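Acetylxylan esterase / glucomannan deacetylase (Cellvibrio japonicus, PDB 2W9X) removes acetyl groups from plant cell wall polysaccharides, deacetylating glucomannan in strong preference to xylan, as a secreted esterase of carbohydrate esterase family 2. Local coordinates at residues B[76-81]-B[173-178]; B[156-161]-B[177-182]; B[181-186]-B[344-349]; B[288-293]-B[350-355]. All coordinates share one frame; numbering follows the deposited sequence.

Interaction 1: B[76-81]-B[173-178]; sequences IFRLIV and TTNSQM
Arg78 carries the whole strand side of this contact, and it reaches the 173-178 loop without making one direct hydrogen bond to it. One face of its guanidinium lies on the aliphatic part of Gln177: CB stands 3.5 Å above the plane, out toward the rim, and its shortest approach is 3.6 Å from Arg78 NH1. Met178 CG comes in obliquely, 4.2 Å from Arg78 NH2. The polar link is indirect. A water at the guanidinium edge, in its plane, accepts from Arg78 NH2 at 2.5 Å, a short distance whose exact value is doubtful, and from Asn175 ND2 at 3.1 Å, so two side-chain donors from different segments share one acceptor.

Asn175 is itself held by the backbone of its own segment. Its OD1 takes the backbone N-H of Gln177 at 3.0 Å, in the carbonyl plane, which closes an Asx turn and leaves the amide nitrogen turned to the water. The carbonyl O of Gln177 is buried here and has no partner in the model. On the arginine side, CG sits between backbone N and carbonyl carbon (chi1 70°), and from there the chain runs straight out to NE. Glu112 forms a salt bridge with NE, so the guanidinium is fixed from its own sheet before it meets the loop.

Strand 76-81 pairs on its two edges with strands 87-93 and 108-113 in the N-terminal beta domain, and Glu112 sits on the second of these. The loop belongs to the GDSL-like esterase domain, between helices 167-173 and 180-187, and the contact is therefore a domain-domain seam.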
loop_
_atom_site.group_PDB
_atom_site.type_symbol
_atom_site.label_atom_id
_atom_site.label_comp_id
_atom_site.label_asym_id
_atom_site.label_seq_id
_atom_site.Cartn_x
_atom_site.Cartn_y
_atom_site.Cartn_z
ATOM N N ILE B 76 17.532 2.394 -31.604
ATOM C CA ILE B 76 16.522 3.121 -32.360
ATOM C C ILE B 76 16.045 4.245 -31.440
ATOM O O ILE B 76 15.915 4.047 -30.224
ATOM C CB ILE B 76 15.320 2.224 -32.787
ATOM C CG1 ILE B 76 15.797 0.919 -33.441
ATOM C CG2 ILE B 76 14.375 2.991 -33.725
ATOM C CD1 ILE B 76 14.661 -0.097 -33.766
ATOM N N PHE B 77 15.803 5.419 -32.026
ATOM C CA PHE B 77 15.329 6.589 -31.300
ATOM C C PHE B 77 14.066 7.083 -31.955
ATOM O O PHE B 77 13.832 6.831 -33.132
ATOM C CB PHE B 77 16.335 7.758 -31.401
ATOM C CG PHE B 77 17.662 7.496 -30.762
ATOM C CD1 PHE B 77 17.898 7.881 -29.442
ATOM C CD2 PHE B 77 18.688 6.897 -31.485
ATOM C CE1 PHE B 77 19.139 7.653 -28.841
ATOM C CE2 PHE B 77 19.930 6.672 -30.900
ATOM C CZ PHE B 77 20.157 7.050 -29.578
ATOM N N ARG B 78 13.267 7.827 -31.200
ATOM C CA ARG B 78 12.327 8.732 -31.833
ATOM C C ARG B 78 12.621 10.192 -31.473
ATOM O O ARG B 78 13.133 10.500 -30.380
ATOM C CB ARG B 78 10.863 8.322 -31.594
ATOM C CG ARG B 78 10.359 8.507 -30.187
ATOM C CD ARG B 78 9.010 7.829 -29.974
ATOM N NE ARG B 78 8.499 8.193 -28.649
ATOM C CZ ARG B 78 7.350 7.788 -28.130
ATOM N NH1 ARG B 78 7.004 8.213 -26.923
ATOM N NH2 ARG B 78 6.552 6.967 -28.803
ATOM N N LEU B 79 12.329 11.071 -32.428
ATOM C CA LEU B 79 12.535 12.503 -32.271
ATOM C C LEU B 79 11.194 13.220 -32.291
ATOM O O LEU B 79 10.420 13.075 -33.230
ATOM C CB LEU B 79 13.457 13.033 -33.376
ATOM C CG LEU B 79 13.823 14.520 -33.431
ATOM C CD1 LEU B 79 14.657 14.905 -32.230
ATOM C CD2 LEU B 79 14.600 14.807 -34.708
ATOM N N ILE B 80 10.929 13.996 -31.244
ATOM C CA ILE B 80 9.659 14.693 -31.118
ATOM C C ILE B 80 9.872 16.209 -31.178
ATOM O O ILE B 80 10.407 16.809 -30.238
ATOM C CB ILE B 80 8.913 14.274 -29.826
ATOM C CG1 ILE B 80 8.785 12.743 -29.757
ATOM C CG2 ILE B 80 7.553 14.959 -29.739
ATOM C CD1 ILE B 80 8.351 12.193 -28.391
ATOM N N VAL B 81 9.456 16.804 -32.298
ATOM C CA VAL B 81 9.558 18.241 -32.523
ATOM C C VAL B 81 8.185 18.878 -32.293
ATOM O O VAL B 81 7.231 18.576 -33.012
ATOM C CB VAL B 81 10.082 18.553 -33.954
ATOM C CG1 VAL B 81 10.136 20.062 -34.211
ATOM C CG2 VAL B 81 11.456 17.945 -34.166
ATOM N N THR B 173 11.161 -4.433 -31.938
ATOM C CA THR B 173 9.808 -4.267 -31.442
ATOM C C THR B 173 9.777 -3.793 -29.989
ATOM O O THR B 173 8.711 -3.505 -29.446
ATOM C CB THR B 173 8.962 -5.548 -31.640
ATOM O OG1 THR B 173 9.604 -6.668 -31.008
ATOM C CG2 THR B 173 8.748 -5.836 -33.135
ATOM N N THR B 174 10.947 -3.682 -29.371
ATOM C CA THR B 174 11.043 -3.199 -27.993
ATOM C C THR B 174 11.003 -1.664 -28.009
ATOM O O THR B 174 11.885 -1.015 -28.578
ATOM C CB THR B 174 12.298 -3.777 -27.250
ATOM O OG1 THR B 174 12.192 -5.204 -27.147
ATOM C CG2 THR B 174 12.441 -3.186 -25.841
ATOM N N ASN B 175 9.949 -1.091 -27.426
ATOM C CA ASN B 175 9.834 0.364 -27.334
ATOM C C ASN B 175 9.615 0.782 -25.883
ATOM O O ASN B 175 8.480 0.759 -25.372
ATOM C CB ASN B 175 8.719 0.897 -28.239
ATOM C CG ASN B 175 8.686 2.425 -28.301
ATOM O OD1 ASN B 175 9.073 3.109 -27.357
ATOM N ND2 ASN B 175 8.198 2.959 -29.415
ATOM N N SER B 176 10.706 1.189 -25.233
ATOM C CA SER B 176 10.660 1.516 -23.821
ATOM C C SER B 176 9.751 2.701 -23.505
ATOM O O SER B 176 9.215 2.792 -22.404
ATOM C CB SER B 176 12.076 1.771 -23.289
ATOM O OG SER B 176 12.811 0.554 -23.250
ATOM N N GLN B 177 9.589 3.602 -24.472
ATOM C CA GLN B 177 8.823 4.823 -24.274
ATOM C C GLN B 177 7.322 4.552 -24.283
ATOM O O GLN B 177 6.520 5.401 -23.861
ATOM C CB GLN B 177 9.182 5.867 -25.337
ATOM C CG GLN B 177 10.656 6.289 -25.353
ATOM C CD GLN B 177 11.143 6.890 -24.038
ATOM O OE1 GLN B 177 12.344 7.006 -23.820
ATOM N NE2 GLN B 177 10.224 7.284 -23.174
ATOM N N MET B 178 6.945 3.370 -24.765
ATOM C CA MET B 178 5.551 2.917 -24.676
ATOM C C MET B 178 5.273 1.917 -23.555
ATOM O O MET B 178 4.118 1.525 -23.346
ATOM C CB MET B 178 5.077 2.402 -26.011
ATOM C CG MET B 178 5.003 3.565 -26.945
ATOM S SD MET B 178 4.156 3.157 -28.385
ATOM C CE MET B 178 5.316 2.016 -29.100
HETATM O O HOH W 1 6.943 5.461 -30.784
#

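Interaction 2: B[156-161]-B[177-182]; sequences YGNTSP and QMAFGP
Asn158 ND2, which lies against the backbone of Met178 and Ala179, is gripped by two acceptors: the carboxylate of Asp342, through OD2, and the backbone carbonyl of Asn175. Against the 177-182 segment itself it only packs, coming to 3.5 Å from Ala179 N and 3.7 Å from Met178 C, with Ala179 CB a little farther off. A chi1 of 62° sets the Asn158 amide back over its own main chain, CG flanked by N and C, at the second position of a type I turn that runs from Gly157 to Ser160. That turn is closed by Ser160 N bonding to Gly157 O at 3.2 Å.

Next door, the side chains of Thr159 and Met178 cross at about a right angle, though their methyl groups are modelled too close for the detail to be trusted. The hydroxyl of Thr159 is bonded to the carbonyl of Thr173. Ala179 is the N-cap residue of helix 180-187, so the amide lies right at that helix's start.

The Asn158 side chain is about 7 Å from that of His336, which is inferred to activate Ser151, the inferred nucleophile. With both acceptors drawing on one NH2 group, its rotation should be well fixed, which ties the turn to the Asn175 backbone and to helix 339-354 close to the active site.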
loop_
_atom_site.group_PDB
_atom_site.type_symbol
_atom_site.label_atom_id
_atom_site.label_comp_id
_atom_site.label_asym_id
_atom_site.label_seq_id
_atom_site.Cartn_x
_atom_site.Cartn_y
_atom_site.Cartn_z
ATOM N N TYR B 156 10.114 -4.975 -23.206
ATOM C CA TYR B 156 10.496 -6.140 -24.007
ATOM C C TYR B 156 9.414 -6.604 -24.962
ATOM O O TYR B 156 8.361 -7.099 -24.524
ATOM C CB TYR B 156 10.803 -7.278 -23.045
ATOM C CG TYR B 156 11.244 -8.624 -23.597
ATOM C CD1 TYR B 156 12.542 -9.077 -23.386
ATOM C CD2 TYR B 156 10.335 -9.503 -24.214
ATOM C CE1 TYR B 156 12.951 -10.342 -23.818
ATOM C CE2 TYR B 156 10.737 -10.763 -24.658
ATOM C CZ TYR B 156 12.048 -11.169 -24.449
ATOM O OH TYR B 156 12.447 -12.412 -24.879
ATOM N N GLY B 157 9.712 -6.476 -26.256
ATOM C CA GLY B 157 8.866 -6.936 -27.349
ATOM C C GLY B 157 7.455 -6.376 -27.342
ATOM O O GLY B 157 6.553 -7.005 -27.895
ATOM N N ASN B 158 7.264 -5.192 -26.747
ATOM C CA ASN B 158 5.899 -4.731 -26.449
ATOM C C ASN B 158 5.076 -4.334 -27.690
ATOM O O ASN B 158 3.848 -4.484 -27.693
ATOM C CB ASN B 158 5.868 -3.649 -25.345
ATOM C CG ASN B 158 6.621 -2.364 -25.730
ATOM O OD1 ASN B 158 7.239 -2.283 -26.783
ATOM N ND2 ASN B 158 6.546 -1.354 -24.866
ATOM N N THR B 159 5.742 -3.853 -28.741
ATOM C CA THR B 159 5.034 -3.455 -29.963
ATOM C C THR B 159 5.007 -4.564 -31.021
ATOM O O THR B 159 4.596 -4.329 -32.147
ATOM C CB THR B 159 5.640 -2.183 -30.615
ATOM O OG1 THR B 159 6.926 -2.505 -31.155
ATOM C CG2 THR B 159 5.769 -1.050 -29.585
ATOM N N SER B 160 5.473 -5.756 -30.677
ATOM C CA SER B 160 5.424 -6.866 -31.627
ATOM C C SER B 160 3.991 -7.357 -31.773
ATOM O O SER B 160 3.311 -7.567 -30.762
ATOM C CB SER B 160 6.307 -8.027 -31.177
ATOM O OG SER B 160 6.205 -9.096 -32.107
ATOM N N PRO B 161 3.530 -7.537 -33.032
ATOM C CA PRO B 161 2.213 -8.110 -33.334
ATOM C C PRO B 161 2.213 -9.626 -33.114
ATOM O O PRO B 161 1.149 -10.260 -33.079
ATOM C CB PRO B 161 2.043 -7.794 -34.814
ATOM C CG PRO B 161 3.447 -7.808 -35.353
ATOM C CD PRO B 161 4.271 -7.190 -34.260
ATOM N N GLN B 177 9.589 3.602 -24.472
ATOM C CA GLN B 177 8.823 4.823 -24.274
ATOM C C GLN B 177 7.322 4.552 -24.283
ATOM O O GLN B 177 6.520 5.401 -23.861
ATOM C CB GLN B 177 9.182 5.867 -25.337
ATOM C CG GLN B 177 10.656 6.289 -25.353
ATOM C CD GLN B 177 11.143 6.890 -24.038
ATOM O OE1 GLN B 177 12.344 7.006 -23.820
ATOM N NE2 GLN B 177 10.224 7.284 -23.174
ATOM N N MET B 178 6.945 3.370 -24.765
ATOM C CA MET B 178 5.551 2.917 -24.676
ATOM C C MET B 178 5.273 1.917 -23.555
ATOM O O MET B 178 4.118 1.525 -23.346
ATOM C CB MET B 178 5.077 2.402 -26.011
ATOM C CG MET B 178 5.003 3.565 -26.945
ATOM S SD MET B 178 4.156 3.157 -28.385
ATOM C CE MET B 178 5.316 2.016 -29.100
ATOM N N ALA B 179 6.319 1.537 -22.821
ATOM C CA ALA B 179 6.131 0.767 -21.604
ATOM C C ALA B 179 5.444 1.652 -20.553
ATOM O O ALA B 179 5.420 2.874 -20.681
ATOM C CB ALA B 179 7.469 0.222 -21.091
ATOM N N PHE B 180 4.928 1.028 -19.494
ATOM C CA PHE B 180 4.114 1.730 -18.497
ATOM C C PHE B 180 4.833 2.837 -17.708
ATOM O O PHE B 180 4.185 3.763 -17.217
ATOM C CB PHE B 180 3.440 0.722 -17.545
ATOM C CG PHE B 180 4.417 -0.152 -16.777
ATOM C CD1 PHE B 180 5.053 0.325 -15.610
ATOM C CD2 PHE B 180 4.668 -1.463 -17.194
ATOM C CE1 PHE B 180 5.951 -0.480 -14.888
ATOM C CE2 PHE B 180 5.547 -2.274 -16.488
ATOM C CZ PHE B 180 6.199 -1.776 -15.322
ATOM N N GLY B 181 6.157 2.756 -17.603
ATOM C CA GLY B 181 6.931 3.721 -16.834
ATOM C C GLY B 181 6.954 5.129 -17.416
ATOM O O GLY B 181 6.489 6.071 -16.766
ATOM N N PRO B 182 7.504 5.289 -18.630
ATOM C CA PRO B 182 7.423 6.598 -19.319
ATOM C C PRO B 182 5.998 7.135 -19.458
ATOM O O PRO B 182 5.786 8.333 -19.274
ATOM C CB PRO B 182 8.057 6.312 -20.680
ATOM C CG PRO B 182 9.075 5.274 -20.354
ATOM C CD PRO B 182 8.297 4.334 -19.428
#

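Interaction 3: B[181-186]-B[344-349]; sequences GPLTAK and LLANLL
Thr184 and Ala346 meet where the two helices come closest, their CA atoms 5.1 Å apart. Thr184 OG1 rests 3.5 Å from Ala346 CA and 3.6 Å from Leu349 CD1, wedged between the two, while its methyl CG2 lies 3.8 Å from Leu349 CB. Both branches of the threonine thus bear on the second helix, and its side chain runs at roughly a right angle to that of Leu349. One residue back toward the N terminus, Leu183 CB touches Ala346 CB at 3.8 Å. The alanine methyl therefore has a threonine hydroxyl and a leucine CB for neighbours, and its small size lets the backbones draw near.

The hydroxyl packs among carbons but is not left without a partner. With OG1 beside its own backbone N (chi1 -55°), it points back along the helix and bonds to the carbonyl of Phe180.

The segment axes approach to 8.6 Å and cross at -40°, running in broadly the same direction. These are two of the helices layered on the parallel sheet of the SGNH-hydrolase alpha/beta/alpha fold. Thr184 and Leu349 both touch Phe147 of strand 144-149 underneath. Farther out, Pro182 packs on Tyr192 and Ile194 at the edge strand 191-196, and Leu349 reaches Ile323 in strand 320-325, at the sheet's other edge. Within helix 339-354, Ile350 and Leu353 also lie against Thr184.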
loop_
_atom_site.group_PDB
_atom_site.type_symbol
_atom_site.label_atom_id
_atom_site.label_comp_id
_atom_site.label_asym_id
_atom_site.label_seq_id
_atom_site.Cartn_x
_atom_site.Cartn_y
_atom_site.Cartn_z
ATOM N N GLY B 181 6.157 2.756 -17.603
ATOM C CA GLY B 181 6.931 3.721 -16.834
ATOM C C GLY B 181 6.954 5.129 -17.416
ATOM O O GLY B 181 6.489 6.071 -16.766
ATOM N N PRO B 182 7.504 5.289 -18.630
ATOM C CA PRO B 182 7.423 6.598 -19.319
ATOM C C PRO B 182 5.998 7.135 -19.458
ATOM O O PRO B 182 5.786 8.333 -19.274
ATOM C CB PRO B 182 8.057 6.312 -20.680
ATOM C CG PRO B 182 9.075 5.274 -20.354
ATOM C CD PRO B 182 8.297 4.334 -19.428
ATOM N N LEU B 183 5.031 6.260 -19.750
ATOM C CA LEU B 183 3.630 6.680 -19.885
ATOM C C LEU B 183 3.072 7.210 -18.568
ATOM O O LEU B 183 2.368 8.222 -18.558
ATOM C CB LEU B 183 2.733 5.543 -20.396
ATOM C CG LEU B 183 2.938 4.894 -21.762
ATOM C CD1 LEU B 183 1.868 3.816 -21.940
ATOM C CD2 LEU B 183 2.946 5.910 -22.935
ATOM N N THR B 184 3.382 6.537 -17.459
ATOM C CA THR B 184 3.006 7.055 -16.141
ATOM C C THR B 184 3.647 8.425 -15.837
ATOM O O THR B 184 2.958 9.348 -15.418
ATOM C CB THR B 184 3.274 6.020 -15.014
ATOM O OG1 THR B 184 2.602 4.792 -15.343
ATOM C CG2 THR B 184 2.756 6.503 -13.674
ATOM N N ALA B 185 4.952 8.554 -16.043
ATOM C CA ALA B 185 5.644 9.812 -15.766
ATOM C C ALA B 185 5.057 10.988 -16.577
ATOM O O ALA B 185 4.896 12.095 -16.068
ATOM C CB ALA B 185 7.105 9.659 -16.048
ATOM N N LYS B 186 4.712 10.727 -17.834
ATOM C CA LYS B 186 4.191 11.774 -18.726
ATOM C C LYS B 186 2.816 12.312 -18.319
ATOM O O LYS B 186 2.524 13.503 -18.530
ATOM C CB LYS B 186 4.227 11.302 -20.181
ATOM C CG LYS B 186 5.663 11.310 -20.744
ATOM C CD LYS B 186 5.734 10.754 -22.153
ATOM C CE LYS B 186 7.131 10.911 -22.717
ATOM N NZ LYS B 186 7.211 10.375 -24.114
ATOM N N LEU B 344 -2.514 -0.209 -20.042
ATOM C CA LEU B 344 -3.362 -0.624 -18.915
ATOM C C LEU B 344 -2.645 -0.496 -17.564
ATOM O O LEU B 344 -3.230 -0.025 -16.570
ATOM C CB LEU B 344 -3.892 -2.054 -19.115
ATOM C CG LEU B 344 -4.710 -2.246 -20.396
ATOM C CD1 LEU B 344 -5.106 -3.722 -20.582
ATOM C CD2 LEU B 344 -5.964 -1.296 -20.444
ATOM N N LEU B 345 -1.385 -0.916 -17.528
ATOM C CA LEU B 345 -0.580 -0.821 -16.292
ATOM C C LEU B 345 -0.307 0.630 -15.936
ATOM O O LEU B 345 -0.331 0.992 -14.771
ATOM C CB LEU B 345 0.730 -1.576 -16.441
ATOM C CG LEU B 345 0.535 -3.098 -16.588
ATOM C CD1 LEU B 345 1.824 -3.760 -17.083
ATOM C CD2 LEU B 345 0.076 -3.708 -15.268
ATOM N N ALA B 346 -0.101 1.462 -16.953
ATOM C CA ALA B 346 0.077 2.901 -16.744
ATOM C C ALA B 346 -1.162 3.503 -16.102
ATOM O O ALA B 346 -1.063 4.233 -15.113
ATOM C CB ALA B 346 0.408 3.590 -18.056
ATOM N N ASN B 347 -2.337 3.165 -16.640
ATOM C CA ASN B 347 -3.604 3.678 -16.103
ATOM C C ASN B 347 -3.789 3.267 -14.665
ATOM O O ASN B 347 -4.272 4.050 -13.852
ATOM C CB ASN B 347 -4.811 3.218 -16.947
ATOM C CG ASN B 347 -4.743 3.695 -18.382
ATOM O OD1 ASN B 347 -4.032 4.652 -18.700
ATOM N ND2 ASN B 347 -5.476 3.021 -19.265
ATOM N N LEU B 348 -3.398 2.035 -14.351
ATOM C CA LEU B 348 -3.439 1.527 -12.978
ATOM C C LEU B 348 -2.595 2.397 -12.034
ATOM O O LEU B 348 -3.042 2.805 -10.953
ATOM C CB LEU B 348 -2.877 0.104 -12.971
ATOM C CG LEU B 348 -3.438 -1.063 -12.176
ATOM C CD1 LEU B 348 -4.941 -1.210 -12.425
ATOM C CD2 LEU B 348 -2.701 -2.311 -12.628
ATOM N N LEU B 349 -1.361 2.648 -12.455
ATOM C CA LEU B 349 -0.406 3.463 -11.701
ATOM C C LEU B 349 -0.845 4.930 -11.590
ATOM O O LEU B 349 -0.795 5.527 -10.507
ATOM C CB LEU B 349 0.967 3.360 -12.370
ATOM C CG LEU B 349 1.779 2.084 -12.120
ATOM C CD1 LEU B 349 2.954 2.050 -13.057
ATOM C CD2 LEU B 349 2.264 2.048 -10.672
#

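Interaction 4: B[288-293]-B[350-355]; sequences QFILMN and ITHLQQ
Ile290 CD1 meets His352 and Leu353 together, and these three side chains make up the contact. Ile290 gives the most surface. Its CG1 branch leaves beside the backbone N and then runs extended (chi2 174°), which drives CD1 out from the sheet toward the helix. There the methyl sits 3.6 Å from His352 CD2 and 4.0 Å from His352 NE2. It approaches the imidazole obliquely, the two side chains coming at each other from opposite directions, and the touch is van der Waals in kind.

His352 leans in from the helix with CG anti to the backbone N (chi1 -176°). Leu353, the next residue along, brings CD2 to 3.9 Å from Ile290 CD1; its side chain crosses that of the isoleucine at a slant, and its tip makes the touch. One methyl thus fills the angle between an imidazole and a leucine branch. The backbones stay well apart, 10.0 Å between the CA atoms of Ile290 and His352, as expected where a helix layer covers a sheet.

Strand 288-294 is an inner strand of the parallel sheet, between 239-243 and 320-325, and Ile323 of the latter also touches Ile290. Next along the chain, Lys357 of the second subunit donates from NZ to the carbonyl O of Gln354, and Gln355 makes backbone hydrogen bonds to that subunit.

His352 has its polar partner in Glu321, whose OE2 is hydrogen-bonded to NE2. That bond helps to hold the ring's rotation, with CD2 against the isoleucine, and the nearby carboxylate would tend to favour a protonated imidazole.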
loop_
_atom_site.group_PDB
_atom_site.type_symbol
_atom_site.label_atom_id
_atom_site.label_comp_id
_atom_site.label_asym_id
_atom_site.label_seq_id
_atom_site.Cartn_x
_atom_site.Cartn_y
_atom_site.Cartn_z
ATOM N N GLN B 288 8.738 7.329 -1.800
ATOM C CA GLN B 288 7.679 6.400 -1.450
ATOM C C GLN B 288 7.670 5.272 -2.486
ATOM O O GLN B 288 7.805 5.518 -3.693
ATOM C CB GLN B 288 6.338 7.141 -1.331
ATOM C CG GLN B 288 6.420 8.295 -0.327
ATOM C CD GLN B 288 5.074 8.893 0.042
ATOM O OE1 GLN B 288 4.148 8.180 0.447
ATOM N NE2 GLN B 288 4.967 10.215 -0.077
ATOM N N PHE B 289 7.549 4.037 -1.999
ATOM C CA PHE B 289 7.845 2.847 -2.791
ATOM C C PHE B 289 6.573 2.089 -3.170
ATOM O O PHE B 289 5.649 1.954 -2.366
ATOM C CB PHE B 289 8.793 1.908 -2.022
ATOM C CG PHE B 289 10.157 2.504 -1.740
ATOM C CD1 PHE B 289 11.183 2.391 -2.662
ATOM C CD2 PHE B 289 10.408 3.183 -0.540
ATOM C CE1 PHE B 289 12.447 2.948 -2.391
ATOM C CE2 PHE B 289 11.658 3.722 -0.261
ATOM C CZ PHE B 289 12.676 3.612 -1.191
ATOM N N ILE B 290 6.538 1.607 -4.408
ATOM C CA ILE B 290 5.446 0.751 -4.875
ATOM C C ILE B 290 6.046 -0.529 -5.434
ATOM O O ILE B 290 6.791 -0.497 -6.402
ATOM C CB ILE B 290 4.562 1.447 -5.925
ATOM C CG1 ILE B 290 3.902 2.703 -5.326
ATOM C CG2 ILE B 290 3.476 0.477 -6.456
ATOM C CD1 ILE B 290 3.120 3.536 -6.325
ATOM N N LEU B 291 5.701 -1.656 -4.823
ATOM C CA LEU B 291 6.231 -2.939 -5.259
ATOM C C LEU B 291 5.170 -3.618 -6.104
ATOM O O LEU B 291 4.093 -3.948 -5.607
ATOM C CB LEU B 291 6.645 -3.792 -4.050
ATOM C CG LEU B 291 7.523 -3.076 -3.007
ATOM C CD1 LEU B 291 8.177 -4.108 -2.067
ATOM C CD2 LEU B 291 8.619 -2.166 -3.641
ATOM N N MET B 292 5.469 -3.766 -7.387
ATOM C CA MET B 292 4.469 -4.096 -8.403
ATOM C C MET B 292 4.766 -5.449 -9.055
ATOM O O MET B 292 5.862 -5.650 -9.567
ATOM C CB MET B 292 4.475 -2.968 -9.445
ATOM C CG MET B 292 3.530 -3.149 -10.614
ATOM S SD MET B 292 3.480 -1.583 -11.492
ATOM C CE MET B 292 2.411 -2.053 -12.845
ATOM N N ASN B 293 3.812 -6.386 -9.002
ATOM C CA ASN B 293 4.006 -7.721 -9.571
ATOM C C ASN B 293 2.727 -8.307 -10.172
ATOM O O ASN B 293 1.631 -7.784 -9.979
ATOM C CB ASN B 293 4.625 -8.734 -8.570
ATOM C CG ASN B 293 6.000 -8.312 -8.068
ATOM O OD1 ASN B 293 7.051 -8.775 -8.574
ATOM N ND2 ASN B 293 6.009 -7.451 -7.052
ATOM N N ILE B 350 -1.279 5.502 -12.714
ATOM C CA ILE B 350 -1.770 6.888 -12.739
ATOM C C ILE B 350 -2.905 7.130 -11.737
ATOM O O ILE B 350 -2.848 8.073 -10.932
ATOM C CB ILE B 350 -2.191 7.311 -14.165
ATOM C CG1 ILE B 350 -0.963 7.372 -15.071
ATOM C CG2 ILE B 350 -3.004 8.647 -14.140
ATOM C CD1 ILE B 350 -1.254 7.267 -16.582
ATOM N N THR B 351 -3.917 6.266 -11.773
ATOM C CA THR B 351 -5.043 6.322 -10.846
ATOM C C THR B 351 -4.597 6.169 -9.391
ATOM O O THR B 351 -5.079 6.882 -8.509
ATOM C CB THR B 351 -6.093 5.232 -11.199
ATOM O OG1 THR B 351 -6.417 5.329 -12.593
ATOM C CG2 THR B 351 -7.368 5.385 -10.376
ATOM N N HIS B 352 -3.685 5.225 -9.148
ATOM C CA HIS B 352 -3.130 5.003 -7.814
ATOM C C HIS B 352 -2.456 6.285 -7.326
ATOM O O HIS B 352 -2.731 6.744 -6.225
ATOM C CB HIS B 352 -2.126 3.841 -7.834
ATOM C CG HIS B 352 -1.578 3.494 -6.487
ATOM N ND1 HIS B 352 -2.222 2.636 -5.620
ATOM C CD2 HIS B 352 -0.454 3.896 -5.850
ATOM C CE1 HIS B 352 -1.519 2.523 -4.508
ATOM N NE2 HIS B 352 -0.441 3.278 -4.622
ATOM N N LEU B 353 -1.590 6.860 -8.159
ATOM C CA LEU B 353 -0.805 8.034 -7.760
ATOM C C LEU B 353 -1.660 9.305 -7.609
ATOM O O LEU B 353 -1.338 10.170 -6.796
ATOM C CB LEU B 353 0.374 8.247 -8.700
ATOM C CG LEU B 353 1.422 7.145 -8.548
ATOM C CD1 LEU B 353 2.474 7.234 -9.633
ATOM C CD2 LEU B 353 2.058 7.207 -7.161
ATOM N N GLN B 354 -2.757 9.377 -8.364
ATOM C CA GLN B 354 -3.717 10.472 -8.288
ATOM C C GLN B 354 -4.437 10.530 -6.950
ATOM O O GLN B 354 -4.880 11.594 -6.543
ATOM C CB GLN B 354 -4.756 10.370 -9.419
ATOM C CG GLN B 354 -4.269 10.944 -10.757
ATOM C CD GLN B 354 -5.246 10.712 -11.920
ATOM O OE1 GLN B 354 -6.236 9.978 -11.798
ATOM N NE2 GLN B 354 -4.952 11.326 -13.058
ATOM N N GLN B 355 -4.565 9.394 -6.272
ATOM C CA GLN B 355 -5.332 9.340 -5.035
ATOM C C GLN B 355 -4.484 9.663 -3.807
ATOM O O GLN B 355 -4.994 9.679 -2.695
ATOM C CB GLN B 355 -6.041 7.980 -4.865
ATOM C CG GLN B 355 -7.133 7.649 -5.925
ATOM C CD GLN B 355 -8.074 8.820 -6.232
ATOM O OE1 GLN B 355 -7.924 9.495 -7.253
ATOM N NE2 GLN B 355 -9.049 9.060 -5.348
#

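How the interactions relate
From the N terminus, interaction 1 comes first: it closes a long loop from strand 76-81 to residues 173-178 and joins the beta domain to the esterase domain. Interaction 2 opens late in that loop and ends on the same stretch, sharing Gln177 and Met178, and closes a short loop of 15 intervening residues. Interaction 3 starts where interaction 2 ends, on helix 180-187, and spans to helix 339-354. Interaction 4 crosses it: strand 288-293 lies between the two segments of interaction 3, and 350-355 just after them. Both use helix 339-354, with Met292 packing on Leu345 and Leu349. Arg78 and Lys186 share Glu112, linking interactions 1 and 3.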